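Local coordinates for protein dehydratase, IlvD/Edd family (Caulobacter crescentus, PDB 5OYN) that catalyses the magnesium- and [2Fe-2S]-dependent dehydration of D-xylonate to 2-dehydro-3-deoxy-D-arabinonate, and also dehydrates D-gluconate, at residues R414-L418 and D452-I456; P464-S470 and Y569-Q575; L268-E274 and V302-D308. All coordinates share one frame; numbering follows the deposited sequence.

Interaction 1: R414-L418 and D452-I456; sequences RKRYL and DERCI
One face of the Arg454 guanidinium receives the phenol ring of Tyr417, whose CD1 stands 3.9 Å above the guanidinium plane, toward its rim, while the edge of the same group meets the carbonyl oxygen of Arg416. The phenol ring carries CG of Arg416 over the centre of one face and has the carbonyl oxygen of Glu453 at its edge. Ring and guanidinium planes are 53° apart, so this is an inclined meeting and not a stack. The contact joins the last turn of helix 411-417 to the type I beta turn Asp452-Cys455, which leads into strand 455-460 of the mixed sheet.

Two hydrogen bonds tie the parts together. Tyr417 OH donates to Glu453 O (2.9 Å), reaching it in the carbonyl plane. Arg454 NH1 donates to Arg416 O at 3.2 Å, coming from above the carbonyl plane. Arginine suits this place: its side chain sets out away from the helix, and the bends at chi2 (-68°) and chi3 (-38°) bring the guanidinium back to it. Arg416 NH1 and Glu453 OE2 lie 4.0 Å apart, beyond a salt bridge, where their opposite charges probably attract only weakly.

Tyrosine combines an apolar ring with a polar end: Phe413 and Phe427 meet the ring, and the loop residues Leu490 and Pro491 also touch the side chain. A phenylalanine in its place would probably leave Glu453 O without its hydroxyl partner and hold the turn less firmly to the helix.

The turn is closed by the backbone bond from Cys455 N to Asp452 O (3.1 Å). Consistent with a second tie across it, Cys455 SG accepts an almost straight bond from Asp452 N at 3.2 Å.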
loop_
_atom_site.group_PDB
_atom_site.type_symbol
_atom_site.label_atom_id
_atom_site.label_comp_id
_atom_site.label_asym_id
_atom_site.label_seq_id
_atom_site.Cartn_x
_atom_site.Cartn_y
_atom_site.Cartn_z
ATOM N N ARG A 414 -0.984 -49.670 -16.176
ATOM C CA ARG A 414 -0.067 -50.377 -17.061
ATOM C C ARG A 414 -0.408 -51.862 -17.135
ATOM O O ARG A 414 -0.629 -52.403 -18.224
ATOM C CB ARG A 414 1.371 -50.169 -16.595
ATOM C CG ARG A 414 2.410 -50.678 -17.580
ATOM C CD ARG A 414 3.809 -50.204 -17.230
ATOM N NE ARG A 414 3.900 -48.744 -17.214
ATOM C CZ ARG A 414 4.074 -47.981 -18.293
ATOM N NH1 ARG A 414 4.186 -48.530 -19.505
ATOM N NH2 ARG A 414 4.135 -46.659 -18.157
ATOM N N LYS A 415 -0.483 -52.531 -15.978
ATOM C CA LYS A 415 -0.808 -53.956 -15.941
ATOM C C LYS A 415 -2.130 -54.271 -16.630
ATOM O O LYS A 415 -2.267 -55.330 -17.243
ATOM C CB LYS A 415 -0.859 -54.449 -14.494
ATOM C CG LYS A 415 0.480 -54.927 -13.951
ATOM C CD LYS A 415 0.374 -55.340 -12.487
ATOM C CE LYS A 415 1.526 -54.763 -11.664
ATOM N NZ LYS A 415 1.118 -54.435 -10.259
ATOM N N ARG A 416 -3.107 -53.375 -16.552
ATOM C CA ARG A 416 -4.433 -53.697 -17.064
ATOM C C ARG A 416 -4.508 -53.607 -18.586
ATOM O O ARG A 416 -5.144 -54.454 -19.225
ATOM C CB ARG A 416 -5.482 -52.780 -16.423
ATOM C CG ARG A 416 -6.920 -53.191 -16.724
ATOM C CD ARG A 416 -7.949 -52.250 -16.114
ATOM N NE ARG A 416 -7.600 -51.837 -14.759
ATOM C CZ ARG A 416 -7.852 -52.567 -13.677
ATOM N NH1 ARG A 416 -8.457 -53.747 -13.801
ATOM N NH2 ARG A 416 -7.499 -52.119 -12.475
ATOM N N TYR A 417 -3.881 -52.600 -19.189
ATOM C CA TYR A 417 -4.074 -52.353 -20.615
ATOM C C TYR A 417 -2.818 -52.519 -21.451
ATOM O O TYR A 417 -2.883 -53.091 -22.543
ATOM C CB TYR A 417 -4.632 -50.944 -20.845
ATOM C CG TYR A 417 -5.855 -50.621 -20.023
ATOM C CD1 TYR A 417 -7.123 -51.024 -20.434
ATOM C CD2 TYR A 417 -5.743 -49.899 -18.834
ATOM C CE1 TYR A 417 -8.248 -50.723 -19.678
ATOM C CE2 TYR A 417 -6.859 -49.590 -18.074
ATOM C CZ TYR A 417 -8.105 -50.002 -18.499
ATOM O OH TYR A 417 -9.205 -49.697 -17.735
ATOM N N LEU A 418 -1.677 -52.019 -20.990
ATOM C CA LEU A 418 -0.473 -52.022 -21.804
ATOM C C LEU A 418 0.403 -53.242 -21.560
ATOM O O LEU A 418 1.590 -53.212 -21.903
ATOM C CB LEU A 418 0.334 -50.749 -21.553
ATOM C CG LEU A 418 -0.455 -49.487 -21.214
ATOM C CD1 LEU A 418 0.501 -48.354 -20.874
ATOM C CD2 LEU A 418 -1.397 -49.083 -22.348
ATOM N N ASP A 452 -17.444 -51.185 -18.025
ATOM C CA ASP A 452 -16.559 -52.102 -17.312
ATOM C C ASP A 452 -15.119 -51.751 -17.661
ATOM O O ASP A 452 -14.853 -50.785 -18.382
ATOM C CB ASP A 452 -16.887 -53.570 -17.626
ATOM C CG ASP A 452 -16.875 -53.894 -19.135
ATOM O OD1 ASP A 452 -16.176 -53.211 -19.928
ATOM O OD2 ASP A 452 -17.575 -54.858 -19.529
ATOM N N GLU A 453 -14.191 -52.578 -17.177
ATOM C CA GLU A 453 -12.768 -52.264 -17.231
ATOM C C GLU A 453 -12.224 -52.080 -18.645
ATOM O O GLU A 453 -11.126 -51.537 -18.800
ATOM C CB GLU A 453 -12.001 -53.364 -16.513
ATOM C CG GLU A 453 -12.894 -54.121 -15.556
ATOM C CD GLU A 453 -12.210 -55.328 -14.967
ATOM O OE1 GLU A 453 -12.552 -55.706 -13.819
ATOM O OE2 GLU A 453 -11.322 -55.887 -15.652
ATOM N N ARG A 454 -12.946 -52.504 -19.681
ATOM C CA ARG A 454 -12.421 -52.424 -21.040
ATOM C C ARG A 454 -13.084 -51.320 -21.861
ATOM O O ARG A 454 -13.074 -51.377 -23.096
ATOM C CB ARG A 454 -12.549 -53.776 -21.748
ATOM C CG ARG A 454 -12.293 -54.992 -20.853
ATOM C CD ARG A 454 -10.841 -55.107 -20.408
ATOM N NE ARG A 454 -9.897 -54.721 -21.457
ATOM C CZ ARG A 454 -8.571 -54.800 -21.334
ATOM N NH1 ARG A 454 -8.032 -55.265 -20.206
ATOM N NH2 ARG A 454 -7.783 -54.416 -22.334
ATOM N N CYS A 455 -13.638 -50.304 -21.204
ATOM C CA CYS A 455 -14.176 -49.136 -21.888
ATOM C C CYS A 455 -13.144 -48.013 -21.915
ATOM O O CYS A 455 -12.125 -48.050 -21.223
ATOM C CB CYS A 455 -15.471 -48.668 -21.216
ATOM S SG CYS A 455 -16.622 -50.032 -20.862
ATOM N N ILE A 456 -13.410 -47.011 -22.752
ATOM C CA ILE A 456 -12.603 -45.797 -22.816
ATOM C C ILE A 456 -13.553 -44.601 -22.835
ATOM O O ILE A 456 -14.415 -44.497 -23.717
ATOM C CB ILE A 456 -11.656 -45.785 -24.034
ATOM C CG1 ILE A 456 -11.014 -44.409 -24.202
ATOM C CG2 ILE A 456 -12.382 -46.212 -25.317
ATOM C CD1 ILE A 456 -9.815 -44.413 -25.105
#

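Interaction 2: P464-S470 and Y569-Q575; sequences PIGWPGS and YRAHASQ
Tyr569 brings the edge of its ring to Pro464, with CE2 3.1 Å from Pro464 O, while CZ and OH lie beside Gly469 CA. Pro464 O accepts a hydrogen bond from Gly469 N (2.7 Å), closing the loop on itself. The positive phi of Gly469 by itself favours glycine, and a CB there would come close to the ring. The ring is directed here by a CG anti to the backbone N (chi1 -175°).

Arg570 follows with the main polar grip. Its chain is extended from CG to NE, and NE donates to Ile465 O at 2.7 Å with an N-H...O angle of 160°, the acceptor lying in the guanidinium plane. NH2 adds weak bonds to Ile465 O and Gly466 O besides a hydrogen bond to Pro559 O, and NH1 bonds to Thr561 OG1. Pro468, which follows a cis peptide, lies over one guanidinium face. A flat group with several N-H bonds is well fitted to gather carbonyls of an irregular loop. Within that loop Trp467 reaches Arg597 of a second subunit, and the chain runs on to the magnesium ligand Glu472.

Beyond the helix end, Ala573 lays CB over the centre of one Tyr569 ring face, 3.6 Å above it; a methyl fits there. The carbonyl oxygen of Ser574 approaches Pro464 CB (3.6 Å). Gln575, bent at chi2, crosses Ile465 at about a right angle, its NE2 beside CG1 but hydrogen-bonded to Glu513.

The loop, which follows strand 455-460, packs on the end of helix 564-572, while Tyr569 also touches Leu110 and Asn113 of helix 109-125.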
loop_
_atom_site.group_PDB
_atom_site.type_symbol
_atom_site.label_atom_id
_atom_site.label_comp_id
_atom_site.label_asym_id
_atom_site.label_seq_id
_atom_site.Cartn_x
_atom_site.Cartn_y
_atom_site.Cartn_z
ATOM N N PRO A 464 -11.404 -25.516 -28.636
ATOM C CA PRO A 464 -11.452 -24.048 -28.744
ATOM C C PRO A 464 -12.754 -23.506 -29.302
ATOM O O PRO A 464 -13.176 -22.405 -28.918
ATOM C CB PRO A 464 -10.274 -23.728 -29.672
ATOM C CG PRO A 464 -9.317 -24.874 -29.481
ATOM C CD PRO A 464 -10.120 -26.081 -29.086
ATOM N N ILE A 465 -13.406 -24.242 -30.198
ATOM C CA ILE A 465 -14.634 -23.761 -30.820
ATOM C C ILE A 465 -15.858 -24.284 -30.087
ATOM O O ILE A 465 -16.826 -23.547 -29.869
ATOM C CB ILE A 465 -14.655 -24.161 -32.313
ATOM C CG1 ILE A 465 -13.387 -23.677 -33.028
ATOM C CG2 ILE A 465 -15.896 -23.626 -33.003
ATOM C CD1 ILE A 465 -13.295 -22.170 -33.163
ATOM N N GLY A 466 -15.821 -25.551 -29.681
ATOM C CA GLY A 466 -17.014 -26.174 -29.133
ATOM C C GLY A 466 -17.456 -25.579 -27.807
ATOM O O GLY A 466 -18.658 -25.418 -27.562
ATOM N N TRP A 467 -16.494 -25.229 -26.936
ATOM C CA TRP A 467 -16.824 -24.929 -25.546
ATOM C C TRP A 467 -17.470 -23.556 -25.336
ATOM O O TRP A 467 -18.523 -23.476 -24.682
ATOM C CB TRP A 467 -15.576 -25.078 -24.679
ATOM C CG TRP A 467 -15.896 -25.229 -23.220
ATOM C CD1 TRP A 467 -15.769 -24.278 -22.252
ATOM C CD2 TRP A 467 -16.410 -26.396 -22.568
ATOM N NE1 TRP A 467 -16.169 -24.779 -21.041
ATOM C CE2 TRP A 467 -16.566 -26.079 -21.206
ATOM C CE3 TRP A 467 -16.753 -27.677 -23.004
ATOM C CZ2 TRP A 467 -17.045 -26.998 -20.273
ATOM C CZ3 TRP A 467 -17.228 -28.591 -22.074
ATOM C CH2 TRP A 467 -17.371 -28.245 -20.725
ATOM N N PRO A 468 -16.892 -22.443 -25.843
ATOM C CA PRO A 468 -15.655 -22.175 -26.590
ATOM C C PRO A 468 -14.466 -21.959 -25.683
ATOM O O PRO A 468 -14.659 -21.845 -24.479
ATOM C CB PRO A 468 -15.973 -20.897 -27.348
ATOM C CG PRO A 468 -16.946 -20.181 -26.473
ATOM C CD PRO A 468 -17.699 -21.220 -25.681
ATOM N N GLY A 469 -13.263 -21.877 -26.256
ATOM C CA GLY A 469 -12.029 -21.967 -25.492
ATOM C C GLY A 469 -11.927 -23.367 -24.936
ATOM O O GLY A 469 -12.875 -23.833 -24.311
ATOM N N SER A 470 -10.835 -24.078 -25.172
ATOM C CA SER A 470 -10.795 -25.471 -24.741
ATOM C C SER A 470 -10.939 -25.555 -23.223
ATOM O O SER A 470 -10.590 -24.620 -22.498
ATOM C CB SER A 470 -9.496 -26.116 -25.203
ATOM O OG SER A 470 -8.439 -25.165 -25.159
ATOM N N TYR A 569 -13.566 -14.833 -30.485
ATOM C CA TYR A 569 -12.704 -15.993 -30.270
ATOM C C TYR A 569 -13.075 -17.130 -31.212
ATOM O O TYR A 569 -12.214 -17.693 -31.901
ATOM C CB TYR A 569 -12.785 -16.460 -28.818
ATOM C CG TYR A 569 -11.829 -17.589 -28.483
ATOM C CD1 TYR A 569 -10.533 -17.323 -28.055
ATOM C CD2 TYR A 569 -12.223 -18.923 -28.587
ATOM C CE1 TYR A 569 -9.649 -18.352 -27.743
ATOM C CE2 TYR A 569 -11.342 -19.964 -28.287
ATOM C CZ TYR A 569 -10.053 -19.672 -27.864
ATOM O OH TYR A 569 -9.166 -20.693 -27.549
ATOM N N ARG A 570 -14.363 -17.475 -31.263
ATOM C CA ARG A 570 -14.799 -18.539 -32.156
ATOM C C ARG A 570 -14.471 -18.216 -33.610
ATOM O O ARG A 570 -14.237 -19.129 -34.413
ATOM C CB ARG A 570 -16.294 -18.785 -31.966
ATOM C CG ARG A 570 -16.580 -19.928 -31.014
ATOM C CD ARG A 570 -18.050 -20.056 -30.714
ATOM N NE ARG A 570 -18.356 -21.357 -30.127
ATOM C CZ ARG A 570 -19.542 -21.685 -29.619
ATOM N NH1 ARG A 570 -20.539 -20.801 -29.629
ATOM N NH2 ARG A 570 -19.726 -22.895 -29.101
ATOM N N ALA A 571 -14.397 -16.927 -33.957
ATOM C CA ALA A 571 -14.108 -16.554 -35.336
ATOM C C ALA A 571 -12.640 -16.766 -35.703
ATOM O O ALA A 571 -12.348 -17.319 -36.767
ATOM C CB ALA A 571 -14.517 -15.102 -35.581
ATOM N N HIS A 572 -11.702 -16.349 -34.848
ATOM C CA HIS A 572 -10.292 -16.307 -35.226
ATOM C C HIS A 572 -9.400 -17.332 -34.521
ATOM O O HIS A 572 -8.212 -17.426 -34.853
ATOM C CB HIS A 572 -9.730 -14.903 -34.982
ATOM C CG HIS A 572 -10.491 -13.816 -35.673
ATOM N ND1 HIS A 572 -10.080 -13.264 -36.868
ATOM C CD2 HIS A 572 -11.626 -13.162 -35.327
ATOM C CE1 HIS A 572 -10.931 -12.318 -37.231
ATOM N NE2 HIS A 572 -11.878 -12.236 -36.313
ATOM N N ALA A 573 -9.918 -18.098 -33.567
ATOM C CA ALA A 573 -9.079 -19.041 -32.833
ATOM C C ALA A 573 -8.761 -20.278 -33.672
ATOM O O ALA A 573 -9.654 -20.887 -34.271
ATOM C CB ALA A 573 -9.751 -19.458 -31.524
ATOM N N SER A 574 -7.482 -20.651 -33.691
ATOM C CA SER A 574 -7.001 -21.880 -34.301
ATOM C C SER A 574 -7.314 -23.078 -33.409
ATOM O O SER A 574 -7.944 -22.957 -32.359
ATOM C CB SER A 574 -5.501 -21.784 -34.552
ATOM O OG SER A 574 -4.766 -22.340 -33.476
ATOM N N GLN A 575 -6.859 -24.251 -33.811
ATOM C CA GLN A 575 -6.955 -25.405 -32.934
ATOM C C GLN A 575 -5.676 -25.540 -32.119
ATOM O O GLN A 575 -4.637 -24.954 -32.447
ATOM C CB GLN A 575 -7.217 -26.687 -33.732
ATOM C CG GLN A 575 -8.496 -26.666 -34.530
ATOM C CD GLN A 575 -9.698 -27.045 -33.684
ATOM O OE1 GLN A 575 -9.850 -28.205 -33.279
ATOM N NE2 GLN A 575 -10.555 -26.059 -33.393
#

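Interaction 3: L268-E274 and V302-D308; sequences LTKQAFE and VEITADD
Lys270 passes obliquely across Val302 and ends at Asp308. Its CG is anti to the backbone N (chi1 166°), the chain bends at chi2 (96°), and from there it runs nearly straight. This course lays CB 3.7 Å from Val302 CG1 and carries NZ to two acceptors: Glu303 O at 2.8 Å, met in the carbonyl plane, and Asp308 OD2 at 2.7 Å, in a salt bridge made from the syn side but 34° out of the carboxylate plane. A long, flexible chain with a charged end suits this place, since it covers the valine and still reaches both oxygens.

Val302 straddles the start of helix 270-282: CG1, anti to its own backbone N, faces Lys270, while CG2, anti to the carbonyl carbon, turns to Leu268 O. Thr269 is the N-cap of that helix, its OG1 accepting from Ala272 N. One turn on, Phe273 points toward the other segment, and Ile304 crosses it at about a right angle, touching Phe273 CB with CD1 at 3.4 Å; Met296 and Ala297 of helix 289-299 also pack against the phenylalanine.

Asp308 OD2 accepts from Thr305 N (2.8 Å) through its anti lone pair and from Thr305 OG1 as well, so three donors hold the carboxylate. Glu274 OE2 comes within 3.8 Å of Asp308 OD1, a pair of like charges, while Glu274 OE1 is hydrogen-bonded to His352 NE2. Lysine thus probably offsets the negative charge gathered here and would favour an ionised Asp308.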
loop_
_atom_site.group_PDB
_atom_site.type_symbol
_atom_site.label_atom_id
_atom_site.label_comp_id
_atom_site.label_asym_id
_atom_site.label_seq_id
_atom_site.Cartn_x
_atom_site.Cartn_y
_atom_site.Cartn_z
ATOM N N LEU A 268 14.185 -16.224 -28.487
ATOM C CA LEU A 268 13.232 -17.286 -28.799
ATOM C C LEU A 268 13.496 -17.813 -30.207
ATOM O O LEU A 268 12.744 -17.589 -31.164
ATOM C CB LEU A 268 11.806 -16.776 -28.633
ATOM C CG LEU A 268 11.593 -16.174 -27.242
ATOM C CD1 LEU A 268 10.333 -15.363 -27.183
ATOM C CD2 LEU A 268 11.566 -17.284 -26.196
ATOM N N THR A 269 14.620 -18.513 -30.309
ATOM C CA THR A 269 14.947 -19.317 -31.468
ATOM C C THR A 269 14.289 -20.683 -31.347
ATOM O O THR A 269 13.800 -21.076 -30.282
ATOM C CB THR A 269 16.454 -19.495 -31.593
ATOM O OG1 THR A 269 16.933 -20.275 -30.484
ATOM C CG2 THR A 269 17.151 -18.161 -31.608
ATOM N N LYS A 270 14.294 -21.427 -32.452
ATOM C CA LYS A 270 13.783 -22.790 -32.405
ATOM C C LYS A 270 14.568 -23.631 -31.411
ATOM O O LYS A 270 13.993 -24.506 -30.756
ATOM C CB LYS A 270 13.822 -23.410 -33.801
ATOM C CG LYS A 270 13.641 -24.912 -33.839
ATOM C CD LYS A 270 12.195 -25.307 -34.108
ATOM C CE LYS A 270 12.066 -26.823 -34.345
ATOM N NZ LYS A 270 10.851 -27.184 -35.159
ATOM N N GLN A 271 15.868 -23.373 -31.259
ATOM C CA GLN A 271 16.653 -24.166 -30.318
ATOM C C GLN A 271 16.168 -23.949 -28.895
ATOM O O GLN A 271 16.109 -24.896 -28.096
ATOM C CB GLN A 271 18.134 -23.813 -30.412
ATOM C CG GLN A 271 18.704 -23.696 -31.804
ATOM C CD GLN A 271 20.160 -24.103 -31.826
ATOM O OE1 GLN A 271 21.018 -23.433 -31.238
ATOM N NE2 GLN A 271 20.450 -25.223 -32.482
ATOM N N ALA A 272 15.836 -22.694 -28.558
ATOM C CA ALA A 272 15.335 -22.380 -27.227
ATOM C C ALA A 272 14.033 -23.109 -26.954
ATOM O O ALA A 272 13.848 -23.675 -25.873
ATOM C CB ALA A 272 15.147 -20.874 -27.071
ATOM N N PHE A 273 13.121 -23.120 -27.925
ATOM C CA PHE A 273 11.883 -23.867 -27.736
ATOM C C PHE A 273 12.146 -25.359 -27.577
ATOM O O PHE A 273 11.429 -26.034 -26.833
ATOM C CB PHE A 273 10.927 -23.603 -28.896
ATOM C CG PHE A 273 10.268 -22.241 -28.850
ATOM C CD1 PHE A 273 9.136 -22.022 -28.073
ATOM C CD2 PHE A 273 10.776 -21.179 -29.593
ATOM C CE1 PHE A 273 8.529 -20.771 -28.033
ATOM C CE2 PHE A 273 10.171 -19.920 -29.562
ATOM C CZ PHE A 273 9.054 -19.716 -28.777
ATOM N N GLU A 274 13.167 -25.896 -28.248
ATOM C CA GLU A 274 13.473 -27.313 -28.080
ATOM C C GLU A 274 13.999 -27.602 -26.676
ATOM O O GLU A 274 13.768 -28.696 -26.141
ATOM C CB GLU A 274 14.487 -27.774 -29.138
ATOM C CG GLU A 274 13.969 -27.767 -30.583
ATOM C CD GLU A 274 14.970 -28.355 -31.597
ATOM O OE1 GLU A 274 16.131 -27.893 -31.605
ATOM O OE2 GLU A 274 14.596 -29.275 -32.378
ATOM N N VAL A 302 8.397 -19.085 -35.297
ATOM C CA VAL A 302 9.050 -20.385 -35.248
ATOM C C VAL A 302 7.961 -21.434 -35.358
ATOM O O VAL A 302 6.857 -21.254 -34.828
ATOM C CB VAL A 302 9.873 -20.584 -33.958
ATOM C CG1 VAL A 302 10.423 -21.997 -33.881
ATOM C CG2 VAL A 302 10.997 -19.581 -33.895
ATOM N N GLU A 303 8.262 -22.518 -36.069
ATOM C CA GLU A 303 7.297 -23.565 -36.362
ATOM C C GLU A 303 7.655 -24.779 -35.519
ATOM O O GLU A 303 8.769 -25.308 -35.624
ATOM C CB GLU A 303 7.298 -23.889 -37.859
ATOM C CG GLU A 303 6.275 -24.940 -38.314
ATOM C CD GLU A 303 6.744 -25.727 -39.544
ATOM O OE1 GLU A 303 5.969 -26.572 -40.048
ATOM O OE2 GLU A 303 7.887 -25.501 -40.011
ATOM N N ILE A 304 6.730 -25.204 -34.663
ATOM C CA ILE A 304 6.934 -26.395 -33.849
ATOM C C ILE A 304 5.910 -27.429 -34.262
ATOM O O ILE A 304 4.698 -27.191 -34.167
ATOM C CB ILE A 304 6.856 -26.107 -32.348
ATOM C CG1 ILE A 304 7.993 -25.166 -31.972
ATOM C CG2 ILE A 304 6.969 -27.410 -31.573
ATOM C CD1 ILE A 304 8.444 -25.315 -30.568
ATOM N N THR A 305 6.405 -28.580 -34.696
ATOM C CA THR A 305 5.643 -29.610 -35.376
ATOM C C THR A 305 5.532 -30.835 -34.486
ATOM O O THR A 305 6.278 -30.998 -33.514
ATOM C CB THR A 305 6.318 -29.972 -36.707
ATOM O OG1 THR A 305 7.647 -30.452 -36.454
ATOM C CG2 THR A 305 6.416 -28.756 -37.601
ATOM N N ALA A 306 4.602 -31.720 -34.854
ATOM C CA ALA A 306 4.411 -32.944 -34.090
ATOM C C ALA A 306 5.709 -33.726 -33.942
ATOM O O ALA A 306 5.875 -34.470 -32.967
ATOM C CB ALA A 306 3.329 -33.801 -34.746
ATOM N N ASP A 307 6.653 -33.547 -34.858
ATOM C CA ASP A 307 7.912 -34.260 -34.714
ATOM C C ASP A 307 8.787 -33.656 -33.627
ATOM O O ASP A 307 9.580 -34.371 -33.003
ATOM C CB ASP A 307 8.644 -34.298 -36.051
ATOM C CG ASP A 307 8.238 -35.495 -36.887
ATOM O OD1 ASP A 307 8.086 -36.605 -36.308
ATOM O OD2 ASP A 307 8.052 -35.313 -38.114
ATOM N N ASP A 308 8.637 -32.360 -33.367
ATOM C CA ASP A 308 9.368 -31.762 -32.260
ATOM C C ASP A 308 8.943 -32.342 -30.913
ATOM O O ASP A 308 9.763 -32.398 -29.990
ATOM C CB ASP A 308 9.193 -30.256 -32.300
ATOM C CG ASP A 308 9.834 -29.648 -33.526
ATOM O OD1 ASP A 308 11.076 -29.789 -33.665
ATOM O OD2 ASP A 308 9.097 -29.056 -34.354
#

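Interaction 3 comes first along the chain, in the N-terminal dehydratase region, and is completed before interaction 1 opens; interaction 2 follows, and these last two share the C-terminal region. Strand 455-460 of the mixed sheet links them, since 452-456 includes its start and the loop 464-470 comes after it. Even so, the centres are about 32 Å (1 and 2), 34 Å (1 and 3) and 23 Å (2 and 3) apart, and none touches another. Interactions 1 and 3 thus join separate parts of the two regions, away from the metal and cluster sites, whereas interaction 2 lies by the subunit interface and the metal-bearing loop, with about 10 Å between the Ser470 side chain and the magnesium ion.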